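Local atomic coordinates of lovastatin nonaketide synthase, polyketide synthase component (Aspergillus terreus, PDB entry 7CPX), a protein that builds the nonaketide dihydromonacolin L from nine malonyl-CoA units, an early stage of lovastatin biosynthesis, working as a homodimer with the partner protein LovC. Residues 1513-1518 / 1536-1541; 1593-1598 / 1615-1620; 200-205 / 252-257; 10-15 / 267-272; 1876-1881 / 2125-2130. The protein carries 2 engineered substitutions. One frame throughout, in Å; residues are numbered along the deposited sequence.

Overall arrangement
The five contacts fall into three places along a very elongated chain. Interactions 3 and 4 belong to the ketosynthase, with centres about 8 Å apart: strand 11-19 runs between strands 247-255 and 268-277 of one mixed sheet, and 200-205/252-257 is nested inside the long loop closed by 10-15/267-272. Interactions 1 and 2 follow later in sequence, with centres about 10 Å apart. They share the methyltransferase sheet and touch where L1538 meets F1595 and G1541 N approaches A1619 O. Interaction 5 comes last, about 58 Å from interaction 1 between centres. Ketosynthase and methyltransferase contacts have centres about 107 Å or more apart, so each holds together its own domain, not the whole synthase.

Interaction 1: residues 1513-1518 / 1536-1541; sequences DLIIAS and SLLKPG
I1515 and L1538 make the apolar half of this contact, and I1515 is the side chain to follow outward. Its CB stands 4.0 Å from L1538 CD2. One atom on, CG1 lies beside the backbone N (chi1 -72°) and comes to 3.5 Å from the same methyl, L1538 CD2. The tip, CD1, then passes L1538 at 3.6 Å from its branch point CG and also meets L1537 CB at 4.0 Å, so the isoleucine reaches from the strand to the last turn of the helix. The two side chains cross obliquely, and M1544 of the next strand touches both.

The other half is polar. K1539 is stretched out almost fully beyond CG and lays its methylene CD 3.1 Å from D1513 OD1 before ending in a salt bridge, with NZ 3.3 Å from D1513 OD1. As hydrogen bonds these NZ contacts are weak. The carboxylate's stronger partner is the backbone N of D1441, which takes OD2. Strand 1512-1518, helix 1527-1537 and the parallel neighbouring strand 1542-1547 form a beta-alpha-beta crossover, and this contact packs the helix exit onto the start of the first strand, as in the Rossmann-like fold of class I methyltransferases.

Interaction 2: residues 1593-1598 / 1615-1620; sequences VGFSGV and FSTHAI
H1618 O is approached by two quite different groups of a loop that has no regular secondary structure: the amide of S1596, and the CB and ring edge of F1595. S1596 N donates to H1618 O at 2.6 Å with an N-H...O angle of 142°, tilted about 21° from the carbonyl plane. F1595 CB is 3.2 Å and F1595 CD2 3.4 Å from that oxygen, which lies near the plane of the ring. Farther round, F1595 CE2 reaches the A1619 methyl at 4.2 Å, while T1617 OG1 comes at the ring obliquely.

A1619 centres an inverse gamma turn; next to it I1620 points its side chain at the loop. Its CG1 runs anti to the backbone N (chi1 -159°), carrying CD1 to 4.0 Å from S1596 CB. On the other side of the S1596–H1618 bond the T1617 methyl faces G1597 O, and V1598 CG1 lies 4.1 Å from F1615 CD1. G1594 and G1597, both at positive phi, allow the loop its bends.

It links helix 1583-1592 to strand 1600-1602, itself hydrogen-bonded to strand 1614-1618. L1590 of that helix and M1544 of strand 1542-1547 both touch F1595 and T1617, and R1535 of helix 1527-1537 packs on F1595 and A1619.

Interaction 3: residues 200-205 / 252-257; sequences SSMAIA and VLKTLS
V252 is the forked bump here, and M202 and I204 make the hollow that receives it. Its CG1 sits 3.5 Å from M202 CG, with the thioether running on past it: M202 SD is also at 3.5 Å, and a bend at the last torsion (chi3 138°) places CE at 3.6 Å. The other prong, V252 CG2, meets I204 CD1 at 3.5 Å. The isopropyl group is thus flanked by a methionine and an isoleucine from segment 200-205.

On the opposite face L253 is the bump, and the small side chains of A203 and A205 receive it. L253 CD1 rests 3.5 Å from A205 CB, while its CB and CG lie against A203 O. Between the faces, A203 and L253 form an antiparallel hydrogen-bonded pair, A203 N to L253 O at 2.9 Å and L253 N to A203 O at 2.8 Å. K254 folds its methylenes over S201 O, and its NZ goes on to salt bridges with D262 and D264.

The sheet is covered on both sides. Helix 183-196 packs on A203, A205 and L253; helix 97-113 packs on M202, I204 and V252. Strand 11-19 lies along the other edge of strand 247-255, and T255 caps the helix that follows.

Interaction 4: residues 10-15 / 267-272; sequences PIVVVG and ECVIRE
Two torsions set up the meeting of V13 and E267. V13 holds CG1 trans to its amide nitrogen (chi1 -179°), which turns that methyl toward E267 and leaves CG2 for C268 and I270. E267 starts beside its own nitrogen (chi1 -66°) and then runs extended, so its carboxylate travels along the partner strand to G15. OE1 ends 3.4 Å from V13 CG1, and OE2 lies 3.2 Å from G15 CA.

The backbone explains why two residues crowd one. V13 O accepts from E267 N, at a distance modelled doubtfully short, and from C268 N at 3.0 Å, both donors lying in the carbonyl plane. E267 and C268 therefore both face V13, a classic beta bulge in the antiparallel pairing of strands 11-19 and 268-277. V13 CG2 packs 3.4 Å from C268 SG and 3.6 Å from I270 CD1, making an apolar patch that L253 of strand 247-255 extends. On the opposite face V269 divides its methyls: CG1 goes to P10 CB at 3.6 Å and CG2 to V12 CG2 at 3.8 Å.

Both strands are central in the ketosynthase sheet, with helices 183-196 and 369-386 packed against the V13 side. The buried E267 carboxylate has polar company: OE1 is bonded to S16 OG, and the side chain touches R385 and K923, the latter also donating to V14 O. These basic neighbours would be expected to favour the charged form of the acid.

Interaction 5: residues 1876-1881 / 2125-2130; sequences SCPHAL and LSTVIS
The imidazole of H1879 lies between its own neighbour and the other segment. P1878 CB sits over the centre of one face, 4.1 Å above the plane, and L2125 brings its CD2 methyl in obliquely, 3.6 Å from H1879 CD2. The histidine and leucine side chains meet at about a right angle. H1879 NE2 makes a weak hydrogen bond to D2124 O; the proline on the face and this weak bond would both favour the ring orientation.

The puckered ring of P1878 turns its CG and CB to I2129. Its CG lies 3.3 Å from I2129 CD1 and its CB 3.4 Å from the same methyl, the two side chains lying alongside and pointing opposite ways. P1878 CD is turned toward T2127 O.

Just before the proline the segments pair as antiparallel strands. S1876 and I2129 are a hydrogen-bonded pair, with S1876 N to I2129 O and I2129 N to S1876 O both at 2.9 Å, and V2128 CA adds a CA-H...O contact to S1876 O. This bridge closes a span of more than 240 residues that contains a separate five-stranded parallel sheet. Such a return to the first sheet after a Rossmann-like insertion is consistent with the enoyl-reductase-like region found between methyltransferase and ketoreductase in related synthases.

S1876 has chi1 at 66°, and from there OG bonds to W2131 NE1 and N1912 OD1. Helix 1935-1953 covers the V2128 and C1877 side, with S1937 and L1938 on V2128 and T1941 on C1877.

Interaction 1: residues 1513-1518 / 1536-1541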
# COMPACT_ATOMS: atom_id res chain seq x y z
N ASP A 1513 6.69 -59.85 -33.83
CA ASP A 1513 7.05 -59.80 -35.24
C ASP A 1513 8.52 -60.13 -35.45
O ASP A 1513 8.88 -60.74 -36.46
CB ASP A 1513 6.73 -58.42 -35.81
CG ASP A 1513 5.25 -58.14 -35.87
OD1 ASP A 1513 4.52 -58.92 -36.52
OD2 ASP A 1513 4.80 -57.14 -35.26
N LEU A 1514 9.38 -59.74 -34.52
CA LEU A 1514 10.81 -59.94 -34.69
C LEU A 1514 11.47 -60.19 -33.34
O LEU A 1514 11.08 -59.63 -32.31
CB LEU A 1514 11.46 -58.74 -35.39
CG LEU A 1514 12.99 -58.65 -35.37
CD1 LEU A 1514 13.51 -58.15 -36.70
CD2 LEU A 1514 13.45 -57.74 -34.25
N ILE A 1515 12.49 -61.05 -33.36
CA ILE A 1515 13.29 -61.37 -32.19
C ILE A 1515 14.76 -61.18 -32.54
O ILE A 1515 15.17 -61.44 -33.68
CB ILE A 1515 13.03 -62.80 -31.68
CG1 ILE A 1515 11.65 -62.87 -31.03
CG2 ILE A 1515 14.11 -63.22 -30.70
CD1 ILE A 1515 11.23 -64.27 -30.60
N ILE A 1516 15.54 -60.72 -31.57
CA ILE A 1516 16.97 -60.44 -31.75
C ILE A 1516 17.71 -61.15 -30.63
O ILE A 1516 17.67 -60.72 -29.48
CB ILE A 1516 17.27 -58.94 -31.72
CG1 ILE A 1516 16.57 -58.23 -32.88
CG2 ILE A 1516 18.77 -58.70 -31.79
CD1 ILE A 1516 16.43 -56.73 -32.69
N ALA A 1517 18.41 -62.23 -30.97
CA ALA A 1517 19.23 -62.97 -30.01
C ALA A 1517 20.65 -62.44 -30.09
O ALA A 1517 21.38 -62.75 -31.04
CB ALA A 1517 19.18 -64.47 -30.29
N SER A 1518 21.06 -61.67 -29.08
CA SER A 1518 22.35 -60.97 -29.09
C SER A 1518 23.37 -61.82 -28.34
O SER A 1518 23.52 -61.72 -27.13
CB SER A 1518 22.21 -59.59 -28.46
OG SER A 1518 23.46 -58.94 -28.40
N SER A 1536 8.04 -70.12 -31.13
CA SER A 1536 6.76 -70.08 -30.43
C SER A 1536 6.32 -68.64 -30.18
O SER A 1536 5.13 -68.34 -30.29
CB SER A 1536 6.87 -70.84 -29.10
OG SER A 1536 7.24 -72.18 -29.32
N LEU A 1537 7.25 -67.76 -29.83
CA LEU A 1537 6.90 -66.36 -29.62
C LEU A 1537 6.75 -65.57 -30.92
O LEU A 1537 6.03 -64.57 -30.93
CB LEU A 1537 7.94 -65.67 -28.74
CG LEU A 1537 7.86 -65.94 -27.23
CD1 LEU A 1537 8.79 -64.99 -26.48
CD2 LEU A 1537 6.43 -65.81 -26.71
N LEU A 1538 7.41 -65.99 -31.99
CA LEU A 1538 7.34 -65.26 -33.25
C LEU A 1538 6.05 -65.55 -33.99
O LEU A 1538 5.58 -66.70 -34.03
CB LEU A 1538 8.53 -65.61 -34.15
CG LEU A 1538 9.87 -64.95 -33.81
CD1 LEU A 1538 10.95 -65.48 -34.73
CD2 LEU A 1538 9.77 -63.44 -33.91
N LYS A 1539 5.46 -64.51 -34.57
CA LYS A 1539 4.35 -64.71 -35.49
C LYS A 1539 4.86 -65.43 -36.74
O LYS A 1539 6.05 -65.36 -37.06
CB LYS A 1539 3.74 -63.37 -35.88
CG LYS A 1539 3.08 -62.61 -34.74
CD LYS A 1539 2.89 -61.15 -35.12
CE LYS A 1539 2.16 -60.37 -34.04
NZ LYS A 1539 2.04 -58.92 -34.39
N PRO A 1540 3.98 -66.13 -37.46
CA PRO A 1540 4.43 -66.81 -38.68
C PRO A 1540 5.06 -65.81 -39.64
O PRO A 1540 4.49 -64.76 -39.93
CB PRO A 1540 3.14 -67.42 -39.25
CG PRO A 1540 2.20 -67.47 -38.09
CD PRO A 1540 2.54 -66.31 -37.22
N GLY A 1541 6.25 -66.15 -40.13
CA GLY A 1541 7.02 -65.24 -40.95
C GLY A 1541 7.83 -64.23 -40.18
O GLY A 1541 8.51 -63.40 -40.80

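Interaction 2: residues 1593-1598 / 1615-1620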
# COMPACT_ATOMS: atom_id res chain seq x y z
N VAL A 1593 14.02 -76.31 -36.24
CA VAL A 1593 13.26 -75.74 -35.13
C VAL A 1593 12.14 -74.85 -35.66
O VAL A 1593 11.55 -74.06 -34.92
CB VAL A 1593 14.17 -74.97 -34.16
CG1 VAL A 1593 15.23 -75.89 -33.58
CG2 VAL A 1593 14.80 -73.77 -34.85
N GLY A 1594 11.85 -74.97 -36.96
CA GLY A 1594 10.68 -74.31 -37.52
C GLY A 1594 10.92 -72.89 -38.00
O GLY A 1594 10.23 -71.96 -37.56
N PHE A 1595 11.88 -72.70 -38.90
CA PHE A 1595 12.15 -71.41 -39.50
C PHE A 1595 12.43 -71.60 -40.99
O PHE A 1595 12.39 -72.72 -41.51
CB PHE A 1595 13.32 -70.70 -38.82
CG PHE A 1595 13.02 -70.19 -37.44
CD1 PHE A 1595 13.08 -71.03 -36.35
CD2 PHE A 1595 12.70 -68.86 -37.24
CE1 PHE A 1595 12.83 -70.56 -35.08
CE2 PHE A 1595 12.44 -68.38 -35.98
CZ PHE A 1595 12.50 -69.23 -34.89
N SER A 1596 12.74 -70.49 -41.66
CA SER A 1596 12.95 -70.48 -43.11
C SER A 1596 14.41 -70.70 -43.50
O SER A 1596 14.73 -70.64 -44.69
CB SER A 1596 12.47 -69.15 -43.69
OG SER A 1596 12.76 -69.06 -45.07
N GLY A 1597 15.29 -70.95 -42.54
CA GLY A 1597 16.70 -71.09 -42.83
C GLY A 1597 17.42 -69.75 -42.81
O GLY A 1597 16.85 -68.70 -42.52
N VAL A 1598 18.71 -69.80 -43.13
CA VAL A 1598 19.55 -68.62 -43.09
C VAL A 1598 19.25 -67.75 -44.30
O VAL A 1598 19.80 -67.97 -45.39
CB VAL A 1598 21.05 -68.99 -43.04
CG1 VAL A 1598 21.91 -67.75 -43.19
CG2 VAL A 1598 21.36 -69.70 -41.73
N PHE A 1615 22.94 -63.37 -38.57
CA PHE A 1615 22.10 -64.09 -39.51
C PHE A 1615 20.66 -63.64 -39.35
O PHE A 1615 20.22 -63.29 -38.25
CB PHE A 1615 22.19 -65.61 -39.31
CG PHE A 1615 23.60 -66.12 -39.19
CD1 PHE A 1615 24.42 -66.20 -40.30
CD2 PHE A 1615 24.10 -66.52 -37.96
CE1 PHE A 1615 25.72 -66.67 -40.19
CE2 PHE A 1615 25.39 -67.00 -37.84
CZ PHE A 1615 26.20 -67.07 -38.96
N SER A 1616 19.92 -63.65 -40.46
CA SER A 1616 18.51 -63.30 -40.47
C SER A 1616 17.71 -64.46 -41.03
O SER A 1616 18.11 -65.08 -42.03
CB SER A 1616 18.25 -62.05 -41.32
OG SER A 1616 17.92 -62.40 -42.65
N THR A 1617 16.58 -64.77 -40.39
CA THR A 1617 15.74 -65.88 -40.81
C THR A 1617 14.28 -65.51 -40.63
O THR A 1617 13.94 -64.63 -39.84
CB THR A 1617 16.06 -67.15 -40.02
OG1 THR A 1617 15.55 -67.03 -38.69
CG2 THR A 1617 17.56 -67.37 -39.96
N HIS A 1618 13.41 -66.20 -41.37
CA HIS A 1618 11.98 -66.03 -41.22
C HIS A 1618 11.39 -67.19 -40.42
O HIS A 1618 11.89 -68.32 -40.46
CB HIS A 1618 11.29 -65.96 -42.58
CG HIS A 1618 11.93 -65.01 -43.54
ND1 HIS A 1618 12.62 -63.89 -43.13
CD2 HIS A 1618 11.98 -65.01 -44.89
CE1 HIS A 1618 13.07 -63.25 -44.19
NE2 HIS A 1618 12.70 -63.91 -45.27
N ALA A 1619 10.32 -66.89 -39.68
CA ALA A 1619 9.57 -67.92 -38.96
C ALA A 1619 8.65 -68.60 -39.96
O ALA A 1619 7.46 -68.30 -40.07
CB ALA A 1619 8.80 -67.31 -37.79
N ILE A 1620 9.22 -69.54 -40.71
CA ILE A 1620 8.52 -70.10 -41.85
C ILE A 1620 7.23 -70.78 -41.41
O ILE A 1620 7.10 -71.27 -40.28
CB ILE A 1620 9.42 -71.09 -42.62
CG1 ILE A 1620 8.91 -71.27 -44.05
CG2 ILE A 1620 9.47 -72.43 -41.91
CD1 ILE A 1620 9.90 -71.93 -44.97

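Interaction 3: residues 200-205 / 252-257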
# COMPACT_ATOMS: atom_id res chain seq x y z
N SER A 200 -28.55 -5.71 46.96
CA SER A 200 -28.54 -4.45 46.23
C SER A 200 -29.93 -3.84 46.29
O SER A 200 -30.88 -4.42 45.75
CB SER A 200 -28.10 -4.66 44.78
OG SER A 200 -26.79 -5.19 44.71
N SER A 201 -30.04 -2.69 46.94
CA SER A 201 -31.32 -1.98 46.99
C SER A 201 -31.76 -1.52 45.61
O SER A 201 -32.96 -1.27 45.41
CB SER A 201 -31.22 -0.78 47.93
OG SER A 201 -32.35 0.05 47.82
N MET A 202 -30.84 -1.40 44.67
CA MET A 202 -31.15 -0.93 43.33
C MET A 202 -30.24 -1.64 42.35
O MET A 202 -29.15 -2.09 42.71
CB MET A 202 -30.98 0.59 43.23
CG MET A 202 -31.17 1.17 41.84
SD MET A 202 -30.83 2.94 41.82
CE MET A 202 -29.90 3.10 40.30
N ALA A 203 -30.69 -1.75 41.10
CA ALA A 203 -29.91 -2.42 40.07
C ALA A 203 -30.23 -1.80 38.72
O ALA A 203 -31.39 -1.79 38.30
CB ALA A 203 -30.20 -3.92 40.05
N ILE A 204 -29.21 -1.30 38.05
CA ILE A 204 -29.37 -0.84 36.67
C ILE A 204 -29.32 -2.05 35.76
O ILE A 204 -28.38 -2.85 35.82
CB ILE A 204 -28.29 0.18 36.30
CG1 ILE A 204 -28.43 1.46 37.13
CG2 ILE A 204 -28.35 0.49 34.82
CD1 ILE A 204 -29.77 2.14 36.99
N ALA A 205 -30.35 -2.22 34.95
CA ALA A 205 -30.35 -3.17 33.85
C ALA A 205 -30.26 -2.35 32.58
O ALA A 205 -31.22 -1.67 32.21
CB ALA A 205 -31.59 -4.06 33.87
N VAL A 252 -33.85 1.35 35.80
CA VAL A 252 -33.60 1.23 37.23
C VAL A 252 -34.59 0.22 37.79
O VAL A 252 -35.81 0.41 37.70
CB VAL A 252 -33.72 2.58 37.94
CG1 VAL A 252 -33.29 2.46 39.39
CG2 VAL A 252 -32.89 3.63 37.22
N LEU A 253 -34.07 -0.85 38.38
CA LEU A 253 -34.87 -1.94 38.91
C LEU A 253 -34.70 -2.01 40.42
O LEU A 253 -33.60 -1.83 40.94
CB LEU A 253 -34.45 -3.27 38.29
CG LEU A 253 -34.60 -3.39 36.78
CD1 LEU A 253 -34.08 -4.73 36.29
CD2 LEU A 253 -36.05 -3.24 36.40
N LYS A 254 -35.81 -2.27 41.11
CA LYS A 254 -35.79 -2.41 42.56
C LYS A 254 -36.87 -3.40 42.96
O LYS A 254 -37.81 -3.66 42.20
CB LYS A 254 -36.01 -1.07 43.26
CG LYS A 254 -35.10 0.04 42.78
CD LYS A 254 -35.38 1.35 43.48
CE LYS A 254 -35.04 1.27 44.96
NZ LYS A 254 -35.10 2.60 45.63
N THR A 255 -36.73 -3.96 44.15
CA THR A 255 -37.80 -4.76 44.70
C THR A 255 -38.98 -3.85 45.01
O THR A 255 -38.81 -2.74 45.51
CB THR A 255 -37.35 -5.50 45.97
OG1 THR A 255 -37.36 -4.60 47.08
CG2 THR A 255 -35.95 -6.06 45.79
N LEU A 256 -40.19 -4.33 44.70
CA LEU A 256 -41.37 -3.48 44.84
C LEU A 256 -41.42 -2.85 46.23
O LEU A 256 -41.68 -1.65 46.36
CB LEU A 256 -42.63 -4.30 44.57
CG LEU A 256 -43.96 -3.55 44.60
CD1 LEU A 256 -43.94 -2.37 43.66
CD2 LEU A 256 -45.09 -4.49 44.24
N SER A 257 -41.16 -3.64 47.27
CA SER A 257 -41.12 -3.09 48.62
C SER A 257 -40.03 -2.04 48.76
O SER A 257 -40.24 -0.99 49.38
CB SER A 257 -40.92 -4.22 49.63
OG SER A 257 -39.69 -4.89 49.39

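Interaction 4: residues 10-15 / 267-272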
# COMPACT_ATOMS: atom_id res chain seq x y z
N PRO A 10 -41.71 -9.18 43.37
CA PRO A 10 -41.76 -8.56 42.04
C PRO A 10 -40.84 -7.36 41.93
O PRO A 10 -41.06 -6.34 42.59
CB PRO A 10 -43.23 -8.17 41.89
CG PRO A 10 -43.68 -7.94 43.28
CD PRO A 10 -42.96 -8.95 44.12
N ILE A 11 -39.81 -7.47 41.08
CA ILE A 11 -38.97 -6.32 40.84
C ILE A 11 -39.81 -5.24 40.17
O ILE A 11 -40.90 -5.49 39.65
CB ILE A 11 -37.76 -6.72 39.98
CG1 ILE A 11 -36.98 -7.84 40.66
CG2 ILE A 11 -36.86 -5.53 39.72
CD1 ILE A 11 -36.56 -7.53 42.09
N VAL A 12 -39.31 -4.01 40.20
CA VAL A 12 -40.08 -2.88 39.71
C VAL A 12 -39.17 -1.94 38.92
O VAL A 12 -38.09 -1.58 39.38
CB VAL A 12 -40.76 -2.13 40.87
CG1 VAL A 12 -39.77 -1.27 41.62
CG2 VAL A 12 -41.91 -1.30 40.36
N VAL A 13 -39.62 -1.57 37.72
CA VAL A 13 -38.98 -0.52 36.93
C VAL A 13 -39.49 0.81 37.46
O VAL A 13 -40.66 1.16 37.26
CB VAL A 13 -39.27 -0.67 35.44
CG1 VAL A 13 -38.56 0.42 34.67
CG2 VAL A 13 -38.84 -2.03 34.93
N VAL A 14 -38.60 1.56 38.12
CA VAL A 14 -38.96 2.86 38.67
C VAL A 14 -38.59 4.01 37.73
O VAL A 14 -39.18 5.09 37.84
CB VAL A 14 -38.27 3.09 40.03
CG1 VAL A 14 -38.73 2.06 41.03
CG2 VAL A 14 -36.76 3.03 39.87
N GLY A 15 -37.64 3.80 36.83
CA GLY A 15 -37.24 4.84 35.91
C GLY A 15 -36.43 4.26 34.78
O GLY A 15 -35.92 3.14 34.86
N GLU A 267 -42.57 2.77 37.03
CA GLU A 267 -42.92 2.65 35.62
C GLU A 267 -43.63 1.34 35.33
O GLU A 267 -44.60 1.32 34.57
CB GLU A 267 -41.66 2.76 34.75
CG GLU A 267 -40.99 4.12 34.80
CD GLU A 267 -39.90 4.26 33.75
OE1 GLU A 267 -39.55 3.25 33.12
OE2 GLU A 267 -39.41 5.39 33.56
N CYS A 268 -43.18 0.24 35.93
CA CYS A 268 -43.88 -1.03 35.77
C CYS A 268 -43.33 -2.01 36.80
O CYS A 268 -42.45 -1.67 37.59
CB CYS A 268 -43.73 -1.59 34.35
SG CYS A 268 -42.05 -2.05 33.90
N VAL A 269 -43.86 -3.22 36.78
CA VAL A 269 -43.48 -4.27 37.71
C VAL A 269 -43.02 -5.47 36.90
O VAL A 269 -43.82 -6.12 36.22
CB VAL A 269 -44.63 -4.66 38.64
CG1 VAL A 269 -44.41 -6.04 39.22
CG2 VAL A 269 -44.78 -3.64 39.76
N ILE A 270 -41.73 -5.78 36.97
CA ILE A 270 -41.19 -7.02 36.42
C ILE A 270 -41.49 -8.11 37.44
O ILE A 270 -40.78 -8.28 38.43
CB ILE A 270 -39.69 -6.91 36.13
CG1 ILE A 270 -39.43 -5.74 35.17
CG2 ILE A 270 -39.17 -8.20 35.52
CD1 ILE A 270 -37.97 -5.52 34.87
N ARG A 271 -42.58 -8.84 37.20
CA ARG A 271 -43.00 -9.89 38.13
C ARG A 271 -42.02 -11.05 38.12
O ARG A 271 -41.68 -11.60 39.18
CB ARG A 271 -44.40 -10.36 37.77
CG ARG A 271 -44.92 -11.51 38.60
CD ARG A 271 -46.41 -11.70 38.39
NE ARG A 271 -46.96 -12.78 39.20
CZ ARG A 271 -48.25 -12.94 39.44
NH1 ARG A 271 -49.16 -12.10 38.98
NH2 ARG A 271 -48.64 -13.98 40.18
N GLU A 272 -41.54 -11.44 36.95
CA GLU A 272 -40.62 -12.56 36.83
C GLU A 272 -39.86 -12.43 35.52
O GLU A 272 -40.38 -11.90 34.54
CB GLU A 272 -41.36 -13.90 36.89
CG GLU A 272 -40.46 -15.12 36.91
CD GLU A 272 -39.61 -15.20 38.16
OE1 GLU A 272 -39.87 -14.43 39.11
OE2 GLU A 272 -38.68 -16.04 38.20

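Interaction 5: residues 1876-1881 / 2125-2130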
# COMPACT_ATOMS: atom_id res chain seq x y z
N SER A 1876 36.09 -14.41 -34.26
CA SER A 1876 35.15 -13.36 -34.62
C SER A 1876 34.88 -12.47 -33.41
O SER A 1876 35.19 -12.83 -32.27
CB SER A 1876 33.83 -13.93 -35.14
OG SER A 1876 33.14 -14.63 -34.11
N CYS A 1877 34.30 -11.31 -33.68
CA CYS A 1877 33.86 -10.42 -32.61
C CYS A 1877 32.39 -10.66 -32.31
O CYS A 1877 31.56 -10.59 -33.22
CB CYS A 1877 34.08 -8.96 -33.00
SG CYS A 1877 33.53 -7.79 -31.74
N PRO A 1878 32.02 -10.96 -31.06
CA PRO A 1878 30.61 -11.28 -30.78
C PRO A 1878 29.65 -10.17 -31.18
O PRO A 1878 28.54 -10.46 -31.65
CB PRO A 1878 30.59 -11.51 -29.26
CG PRO A 1878 32.00 -11.68 -28.85
CD PRO A 1878 32.84 -10.94 -29.84
N HIS A 1879 30.04 -8.92 -30.99
CA HIS A 1879 29.16 -7.78 -31.23
C HIS A 1879 29.44 -7.16 -32.59
O HIS A 1879 30.60 -7.04 -33.00
CB HIS A 1879 29.36 -6.72 -30.13
CG HIS A 1879 29.61 -7.31 -28.78
ND1 HIS A 1879 28.61 -7.81 -27.99
CD2 HIS A 1879 30.76 -7.47 -28.08
CE1 HIS A 1879 29.12 -8.26 -26.86
NE2 HIS A 1879 30.43 -8.07 -26.89
N ALA A 1880 28.37 -6.78 -33.29
CA ALA A 1880 28.51 -6.12 -34.57
C ALA A 1880 28.87 -4.66 -34.37
O ALA A 1880 28.29 -3.98 -33.51
CB ALA A 1880 27.21 -6.23 -35.37
N LEU A 1881 29.82 -4.17 -35.15
CA LEU A 1881 30.31 -2.80 -35.05
C LEU A 1881 29.79 -1.97 -36.21
O LEU A 1881 29.85 -2.39 -37.37
CB LEU A 1881 31.83 -2.76 -35.02
CG LEU A 1881 32.47 -3.11 -33.67
CD1 LEU A 1881 32.23 -4.57 -33.32
CD2 LEU A 1881 33.95 -2.81 -33.70
N LEU A 2125 33.16 -5.96 -24.87
CA LEU A 2125 33.88 -5.43 -26.01
C LEU A 2125 35.34 -5.85 -25.95
O LEU A 2125 35.90 -6.07 -24.87
CB LEU A 2125 33.76 -3.91 -26.07
CG LEU A 2125 32.34 -3.36 -25.92
CD1 LEU A 2125 32.30 -1.87 -26.21
CD2 LEU A 2125 31.37 -4.11 -26.82
N SER A 2126 35.95 -5.97 -27.13
CA SER A 2126 37.30 -6.51 -27.28
C SER A 2126 37.39 -7.98 -26.88
O SER A 2126 38.48 -8.47 -26.57
CB SER A 2126 38.32 -5.69 -26.48
OG SER A 2126 38.31 -4.33 -26.88
N THR A 2127 36.26 -8.68 -26.88
CA THR A 2127 36.24 -10.12 -26.71
C THR A 2127 36.16 -10.79 -28.07
O THR A 2127 35.57 -10.26 -29.01
CB THR A 2127 35.04 -10.54 -25.85
OG1 THR A 2127 35.18 -9.99 -24.54
CG2 THR A 2127 34.96 -12.06 -25.75
N VAL A 2128 36.76 -11.98 -28.16
CA VAL A 2128 36.84 -12.71 -29.42
C VAL A 2128 36.38 -14.14 -29.20
O VAL A 2128 36.91 -14.85 -28.34
CB VAL A 2128 38.25 -12.66 -30.03
CG1 VAL A 2128 39.27 -13.20 -29.05
CG2 VAL A 2128 38.30 -13.46 -31.32
N ILE A 2129 35.40 -14.56 -30.00
CA ILE A 2129 34.96 -15.94 -30.05
C ILE A 2129 35.91 -16.73 -30.93
O ILE A 2129 36.24 -16.32 -32.05
CB ILE A 2129 33.52 -16.03 -30.60
CG1 ILE A 2129 32.55 -15.29 -29.69
CG2 ILE A 2129 33.12 -17.48 -30.76
CD1 ILE A 2129 31.48 -14.55 -30.46
N SER A 2130 36.34 -17.89 -30.43
CA SER A 2130 37.21 -18.81 -31.16
C SER A 2130 36.33 -19.92 -31.72
O SER A 2130 35.92 -20.82 -30.99
CB SER A 2130 38.30 -19.36 -30.25
OG SER A 2130 39.01 -20.41 -30.88